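Ferrichrome ABC transporter substrate-binding protein (Staphylococcus pseudintermedius, PDB 5FLY) probably binds iron-loaded ferrichrome outside the cell membrane and hands it to an ABC transporter for import. Local coordinates at residues A[148-162]-A[177-191]. Numbering follows the deposited sequence.
Sequences IKAHLGDDTSVTIFE and RGSEVLYQAFGLQMP. With 7PG (2,5,8,11,14,17,20,23-octaoxapentacosan-25-ol), chain P.
E162 and R177 meet at the ligand-pocket end of the contact in a salt bridge through NE of the arginine, which donates to E162 OE1 on the syn side of the carboxylate at 3.0 Å in a nearly straight bond. The oxygen lies in the guanidinium plane, yet the two planes are turned 54° apart. The extended glutamate chain carries its carboxylate to the arginine, whose bend at chi2 brings NE up to OE1. Y171 and W258 also bond the carboxylate and W175 O takes R177 NH1, while R177 NH2 lies 3.1 Å from C5 of the bound polyether. This site belongs to the C-terminal lobe of a class III solute-binding protein, where helix 179-185 runs nearly antiparallel to strand 158-162 and packs against the mixed sheet.

Between strand and helix, I160 sends CD1 against L182 CD1 and past the ring of Y183. V158 CG1, placed between the backbone N and carbonyl carbon by a chi1 of 58°, approaches the same ring obliquely, 3.4 Å from CE1. The Y183 hydroxyl donates to V158 O at 2.7 Å from well above the carbonyl plane and accepts from a water that in turn accepts from I160 N. Two hydrogen bonds thus grip the hydroxyl and fix the reach of the ring toward the strand; M190 CE lies over one face, toward the rim.

Beyond the helix, Q189 N donates to T156 O and V158 N to Q189 O; these two bonds bracket S157 and make its single beta bridge with Q189. I148 sets CD1 over one face of F186, 3.6 Å from the ring centroid in a CH-pi contact, and V181 CG1 lies over the opposite face, toward the rim. Alongside, the extended K149 carries NZ to G187 O at 2.9 Å, again from above the carbonyl plane.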
loop_
_atom_site.group_PDB
_atom_site.type_symbol
_atom_site.label_atom_id
_atom_site.label_comp_id
_atom_site.label_asym_id
_atom_site.label_seq_id
_atom_site.Cartn_x
_atom_site.Cartn_y
_atom_site.Cartn_z
ATOM N N ILE A 148 12.150 17.551 -5.495
ATOM C CA ILE A 148 13.010 16.660 -4.716
ATOM C C ILE A 148 14.337 16.363 -5.417
ATOM O O ILE A 148 15.394 16.381 -4.793
ATOM C CB ILE A 148 12.282 15.325 -4.410
ATOM C CG1 ILE A 148 11.090 15.583 -3.482
ATOM C CG2 ILE A 148 13.227 14.314 -3.766
ATOM C CD1 ILE A 148 10.051 14.458 -3.494
ATOM N N LYS A 149 14.307 16.111 -6.715
ATOM C CA LYS A 149 15.536 15.775 -7.425
ATOM C C LYS A 149 16.452 17.000 -7.568
ATOM O O LYS A 149 17.677 16.873 -7.596
ATOM C CB LYS A 149 15.208 15.169 -8.795
ATOM C CG LYS A 149 14.702 13.731 -8.686
ATOM C CD LYS A 149 14.400 13.082 -10.026
ATOM C CE LYS A 149 13.948 11.649 -9.833
ATOM N NZ LYS A 149 13.685 10.965 -11.123
ATOM N N ALA A 150 15.859 18.182 -7.624
ATOM C CA ALA A 150 16.647 19.413 -7.662
ATOM C C ALA A 150 17.394 19.601 -6.340
ATOM O O ALA A 150 18.506 20.134 -6.311
ATOM C CB ALA A 150 15.749 20.609 -7.935
ATOM N N HIS A 151 16.774 19.155 -5.249
ATOM C CA HIS A 151 17.351 19.322 -3.921
ATOM C C HIS A 151 18.408 18.265 -3.622
ATOM O O HIS A 151 19.491 18.573 -3.108
ATOM C CB HIS A 151 16.252 19.270 -2.856
ATOM C CG HIS A 151 16.771 19.414 -1.462
ATOM N ND1 HIS A 151 17.459 20.533 -1.039
ATOM C CD2 HIS A 151 16.724 18.575 -0.401
ATOM C CE1 HIS A 151 17.810 20.374 0.226
ATOM N NE2 HIS A 151 17.374 19.196 0.636
ATOM N N LEU A 152 18.107 17.016 -3.961
ATOM C CA LEU A 152 18.965 15.899 -3.569
ATOM C C LEU A 152 19.875 15.359 -4.681
ATOM O O LEU A 152 20.918 14.746 -4.394
ATOM C CB LEU A 152 18.092 14.757 -3.032
ATOM C CG LEU A 152 17.297 15.035 -1.752
ATOM C CD1 LEU A 152 16.414 13.830 -1.417
ATOM C CD2 LEU A 152 18.217 15.370 -0.568
ATOM N N GLY A 153 19.487 15.578 -5.935
ATOM C CA GLY A 153 20.202 15.025 -7.077
ATOM C C GLY A 153 19.314 14.132 -7.933
ATOM O O GLY A 153 18.490 13.378 -7.412
ATOM N N ASP A 154 19.481 14.214 -9.250
ATOM C CA ASP A 154 18.628 13.473 -10.178
ATOM C C ASP A 154 18.715 11.953 -10.055
ATOM O O ASP A 154 17.746 11.261 -10.369
ATOM C CB ASP A 154 18.959 13.859 -11.621
ATOM C CG ASP A 154 18.654 15.308 -11.919
ATOM O OD1 ASP A 154 17.714 15.866 -11.307
ATOM O OD2 ASP A 154 19.357 15.890 -12.770
ATOM N N ASP A 155 19.863 11.440 -9.613
ATOM C CA ASP A 155 20.097 9.994 -9.579
ATOM C C ASP A 155 19.918 9.411 -8.182
ATOM O O ASP A 155 20.268 8.254 -7.928
ATOM C CB ASP A 155 21.499 9.680 -10.104
ATOM C CG ASP A 155 21.698 10.142 -11.546
ATOM O OD1 ASP A 155 20.690 10.318 -12.268
ATOM O OD2 ASP A 155 22.864 10.324 -11.959
ATOM N N THR A 156 19.341 10.205 -7.289
ATOM C CA THR A 156 19.178 9.808 -5.885
ATOM C C THR A 156 18.437 8.479 -5.775
ATOM O O THR A 156 17.367 8.322 -6.361
ATOM C CB THR A 156 18.413 10.894 -5.082
ATOM O OG1 THR A 156 19.148 12.128 -5.112
ATOM C CG2 THR A 156 18.238 10.484 -3.626
ATOM N N SER A 157 19.026 7.531 -5.043
ATOM C CA SER A 157 18.385 6.258 -4.756
ATOM C C SER A 157 17.860 6.223 -3.323
ATOM O O SER A 157 18.299 6.981 -2.460
ATOM C CB SER A 157 19.340 5.086 -4.962
ATOM O OG SER A 157 20.350 5.055 -3.960
ATOM N N VAL A 158 16.913 5.332 -3.077
ATOM C CA VAL A 158 16.308 5.225 -1.744
ATOM C C VAL A 158 16.034 3.758 -1.426
ATOM O O VAL A 158 15.772 2.935 -2.312
ATOM C CB VAL A 158 15.013 6.077 -1.634
ATOM C CG1 VAL A 158 13.999 5.663 -2.651
ATOM C CG2 VAL A 158 14.429 6.018 -0.212
ATOM N N THR A 159 16.167 3.455 -0.141
ATOM C CA THR A 159 15.891 2.151 0.437
ATOM C C THR A 159 14.845 2.305 1.521
ATOM O O THR A 159 14.950 3.227 2.340
ATOM C CB THR A 159 17.168 1.547 1.051
ATOM O OG1 THR A 159 18.131 1.333 0.011
ATOM C CG2 THR A 159 16.861 0.233 1.803
ATOM N N ILE A 160 13.832 1.436 1.516
ATOM C CA ILE A 160 12.841 1.401 2.588
ATOM C C ILE A 160 13.040 0.144 3.405
ATOM O O ILE A 160 12.887 -0.969 2.888
ATOM C CB ILE A 160 11.375 1.424 2.070
ATOM C CG1 ILE A 160 11.148 2.555 1.067
ATOM C CG2 ILE A 160 10.413 1.561 3.241
ATOM C CD1 ILE A 160 9.924 2.354 0.220
ATOM N N PHE A 161 13.403 0.328 4.665
ATOM C CA PHE A 161 13.361 -0.748 5.644
ATOM C C PHE A 161 12.115 -0.617 6.523
ATOM O O PHE A 161 11.638 0.496 6.787
ATOM C CB PHE A 161 14.602 -0.745 6.520
ATOM C CG PHE A 161 15.889 -1.078 5.787
ATOM C CD1 PHE A 161 16.055 -2.282 5.100
ATOM C CD2 PHE A 161 16.951 -0.186 5.823
ATOM C CE1 PHE A 161 17.264 -2.567 4.452
ATOM C CE2 PHE A 161 18.147 -0.462 5.178
ATOM C CZ PHE A 161 18.308 -1.655 4.496
ATOM N N GLU A 162 11.565 -1.749 6.955
ATOM C CA GLU A 162 10.567 -1.721 8.024
ATOM C C GLU A 162 11.010 -2.588 9.186
ATOM O O GLU A 162 11.407 -3.740 9.001
ATOM C CB GLU A 162 9.189 -2.188 7.542
ATOM C CG GLU A 162 8.171 -2.293 8.686
ATOM C CD GLU A 162 6.749 -2.530 8.225
ATOM O OE1 GLU A 162 6.529 -2.797 7.016
ATOM O OE2 GLU A 162 5.846 -2.446 9.084
ATOM N N ARG A 177 4.309 1.078 2.225
ATOM C CA ARG A 177 5.392 1.680 2.986
ATOM C C ARG A 177 6.067 2.814 2.218
ATOM O O ARG A 177 7.261 3.051 2.375
ATOM C CB ARG A 177 6.419 0.615 3.383
ATOM C CG ARG A 177 5.888 -0.406 4.359
ATOM C CD ARG A 177 5.144 -1.535 3.671
ATOM N NE ARG A 177 4.763 -2.569 4.632
ATOM C CZ ARG A 177 3.847 -3.503 4.408
ATOM N NH1 ARG A 177 3.194 -3.552 3.256
ATOM N NH2 ARG A 177 3.578 -4.390 5.352
ATOM N N GLY A 178 5.291 3.525 1.407
ATOM C CA GLY A 178 5.831 4.637 0.645
ATOM C C GLY A 178 6.499 4.268 -0.670
ATOM O O GLY A 178 6.919 5.149 -1.416
ATOM N N SER A 179 6.579 2.976 -0.978
ATOM C CA SER A 179 7.281 2.523 -2.174
ATOM C C SER A 179 6.662 3.093 -3.452
ATOM O O SER A 179 7.382 3.511 -4.360
ATOM C CB SER A 179 7.311 0.989 -2.232
ATOM O OG SER A 179 6.008 0.444 -2.302
ATOM N N GLU A 180 5.335 3.138 -3.516
ATOM C CA GLU A 180 4.678 3.663 -4.707
ATOM C C GLU A 180 5.029 5.132 -4.899
ATOM O O GLU A 180 5.357 5.557 -6.008
ATOM C CB GLU A 180 3.176 3.470 -4.607
ATOM C CG GLU A 180 2.778 2.005 -4.575
ATOM C CD GLU A 180 2.832 1.366 -3.195
ATOM O OE1 GLU A 180 3.103 2.062 -2.181
ATOM O OE2 GLU A 180 2.566 0.139 -3.146
ATOM N N VAL A 181 4.960 5.905 -3.823
ATOM C CA VAL A 181 5.275 7.324 -3.919
ATOM C C VAL A 181 6.751 7.544 -4.291
ATOM O O VAL A 181 7.060 8.352 -5.172
ATOM C CB VAL A 181 4.934 8.045 -2.609
ATOM C CG1 VAL A 181 5.497 9.469 -2.614
ATOM C CG2 VAL A 181 3.426 8.035 -2.391
ATOM N N LEU A 182 7.653 6.837 -3.616
ATOM C CA LEU A 182 9.086 7.054 -3.772
ATOM C C LEU A 182 9.609 6.598 -5.133
ATOM O O LEU A 182 10.307 7.364 -5.798
ATOM C CB LEU A 182 9.840 6.353 -2.650
ATOM C CG LEU A 182 9.607 6.953 -1.263
ATOM C CD1 LEU A 182 10.075 6.003 -0.169
ATOM C CD2 LEU A 182 10.287 8.334 -1.150
ATOM N N TYR A 183 9.253 5.385 -5.560
ATOM C CA TYR A 183 9.836 4.798 -6.767
ATOM C C TYR A 183 9.043 5.071 -8.043
ATOM O O TYR A 183 9.630 5.146 -9.133
ATOM C CB TYR A 183 9.990 3.290 -6.598
ATOM C CG TYR A 183 10.883 2.907 -5.448
ATOM C CD1 TYR A 183 12.225 3.268 -5.438
ATOM C CD2 TYR A 183 10.384 2.195 -4.367
ATOM C CE1 TYR A 183 13.066 2.903 -4.376
ATOM C CE2 TYR A 183 11.204 1.842 -3.301
ATOM C CZ TYR A 183 12.538 2.199 -3.318
ATOM O OH TYR A 183 13.350 1.833 -2.261
ATOM N N GLN A 184 7.721 5.175 -7.932
ATOM C CA GLN A 184 6.892 5.386 -9.115
ATOM C C GLN A 184 6.508 6.854 -9.273
ATOM O O GLN A 184 6.824 7.467 -10.300
ATOM C CB GLN A 184 5.637 4.509 -9.068
ATOM C CG GLN A 184 5.959 3.020 -8.974
ATOM C CD GLN A 184 4.729 2.144 -9.004
ATOM O OE1 GLN A 184 3.907 2.226 -9.929
ATOM N NE2 GLN A 184 4.565 1.316 -7.965
ATOM N N ALA A 185 5.826 7.418 -8.282
ATOM C CA ALA A 185 5.341 8.801 -8.388
ATOM C C ALA A 185 6.497 9.817 -8.428
ATOM O O ALA A 185 6.472 10.740 -9.250
ATOM C CB ALA A 185 4.394 9.129 -7.243
ATOM N N PHE A 186 7.485 9.667 -7.541
ATOM C CA PHE A 186 8.621 10.599 -7.492
ATOM C C PHE A 186 9.776 10.146 -8.396
ATOM O O PHE A 186 10.692 10.929 -8.674
ATOM C CB PHE A 186 9.185 10.766 -6.071
ATOM C CG PHE A 186 8.274 11.465 -5.084
ATOM C CD1 PHE A 186 7.144 12.155 -5.482
ATOM C CD2 PHE A 186 8.581 11.421 -3.720
ATOM C CE1 PHE A 186 6.328 12.787 -4.526
ATOM C CE2 PHE A 186 7.776 12.058 -2.775
ATOM C CZ PHE A 186 6.651 12.732 -3.181
ATOM N N GLY A 187 9.770 8.880 -8.816
ATOM C CA GLY A 187 10.756 8.390 -9.772
ATOM C C GLY A 187 12.175 8.293 -9.247
ATOM O O GLY A 187 13.146 8.393 -10.007
ATOM N N LEU A 188 12.307 8.096 -7.942
ATOM C CA LEU A 188 13.616 7.898 -7.330
ATOM C C LEU A 188 14.122 6.481 -7.607
ATOM O O LEU A 188 13.339 5.559 -7.811
ATOM C CB LEU A 188 13.546 8.157 -5.826
ATOM C CG LEU A 188 13.152 9.591 -5.476
ATOM C CD1 LEU A 188 12.806 9.705 -4.019
ATOM C CD2 LEU A 188 14.302 10.549 -5.815
ATOM N N GLN A 189 15.436 6.307 -7.603
ATOM C CA GLN A 189 16.025 5.038 -7.986
ATOM C C GLN A 189 16.014 4.032 -6.856
ATOM O O GLN A 189 16.061 4.384 -5.678
ATOM C CB GLN A 189 17.467 5.231 -8.456
ATOM C CG GLN A 189 17.653 6.312 -9.512
ATOM C CD GLN A 189 16.658 6.213 -10.648
ATOM O OE1 GLN A 189 15.859 7.131 -10.873
ATOM N NE2 GLN A 189 16.704 5.106 -11.380
ATOM N N MET A 190 15.952 2.768 -7.240
ATOM C CA MET A 190 16.120 1.672 -6.302
ATOM C C MET A 190 17.499 1.067 -6.514
ATOM O O MET A 190 17.861 0.753 -7.648
ATOM C CB MET A 190 15.040 0.617 -6.490
ATOM C CG MET A 190 15.128 -0.521 -5.484
ATOM S SD MET A 190 13.805 -1.701 -5.754
ATOM C CE MET A 190 12.441 -0.822 -4.990
ATOM N N PRO A 191 18.280 0.906 -5.424
ATOM C CA PRO A 191 19.586 0.258 -5.559
ATOM C C PRO A 191 19.450 -1.112 -6.212
ATOM O O PRO A 191 18.501 -1.853 -5.913
ATOM C CB PRO A 191 20.075 0.143 -4.117
ATOM C CG PRO A 191 19.368 1.245 -3.395
ATOM C CD PRO A 191 18.017 1.330 -4.035
HETATM C C2 7PG P . -0.170 -4.813 7.237
HETATM O O1 7PG P . 0.582 -4.658 8.409
HETATM C C3 7PG P . 1.950 -4.880 8.226
HETATM C C4 7PG P . 2.324 -6.277 8.713
HETATM O O2 7PG P . 3.711 -6.396 8.884
HETATM C C5 7PG P . 4.470 -6.038 7.767
HETATM C C6 7PG P . 5.700 -6.928 7.616
HETATM O O3 7PG P . 5.971 -7.120 6.254
HETATM C C7 7PG P . 5.285 -8.168 5.626
HETATM C C8 7PG P . 5.443 -8.032 4.109
HETATM O O4 7PG P . 4.673 -8.966 3.394
HETATM C C9 7PG P . 3.303 -8.900 3.641
HETATM C C10 7PG P . 2.444 -9.371 2.465
HETATM O O5 7PG P . 1.254 -8.624 2.517
HETATM C C11 7PG P . 0.420 -8.639 1.391
HETATM C C12 7PG P . -0.472 -7.393 1.411
HETATM O O6 7PG P . -0.230 -6.595 0.281
HETATM C C13 7PG P . 0.618 -5.490 0.438
HETATM C C14 7PG P . -0.060 -4.423 1.291
HETATM O O7 7PG P . 0.181 -3.172 0.714
HETATM C C15 7PG P . -0.813 -2.209 0.944
HETATM O O HOH W 1 12.738 -0.240 -0.628
#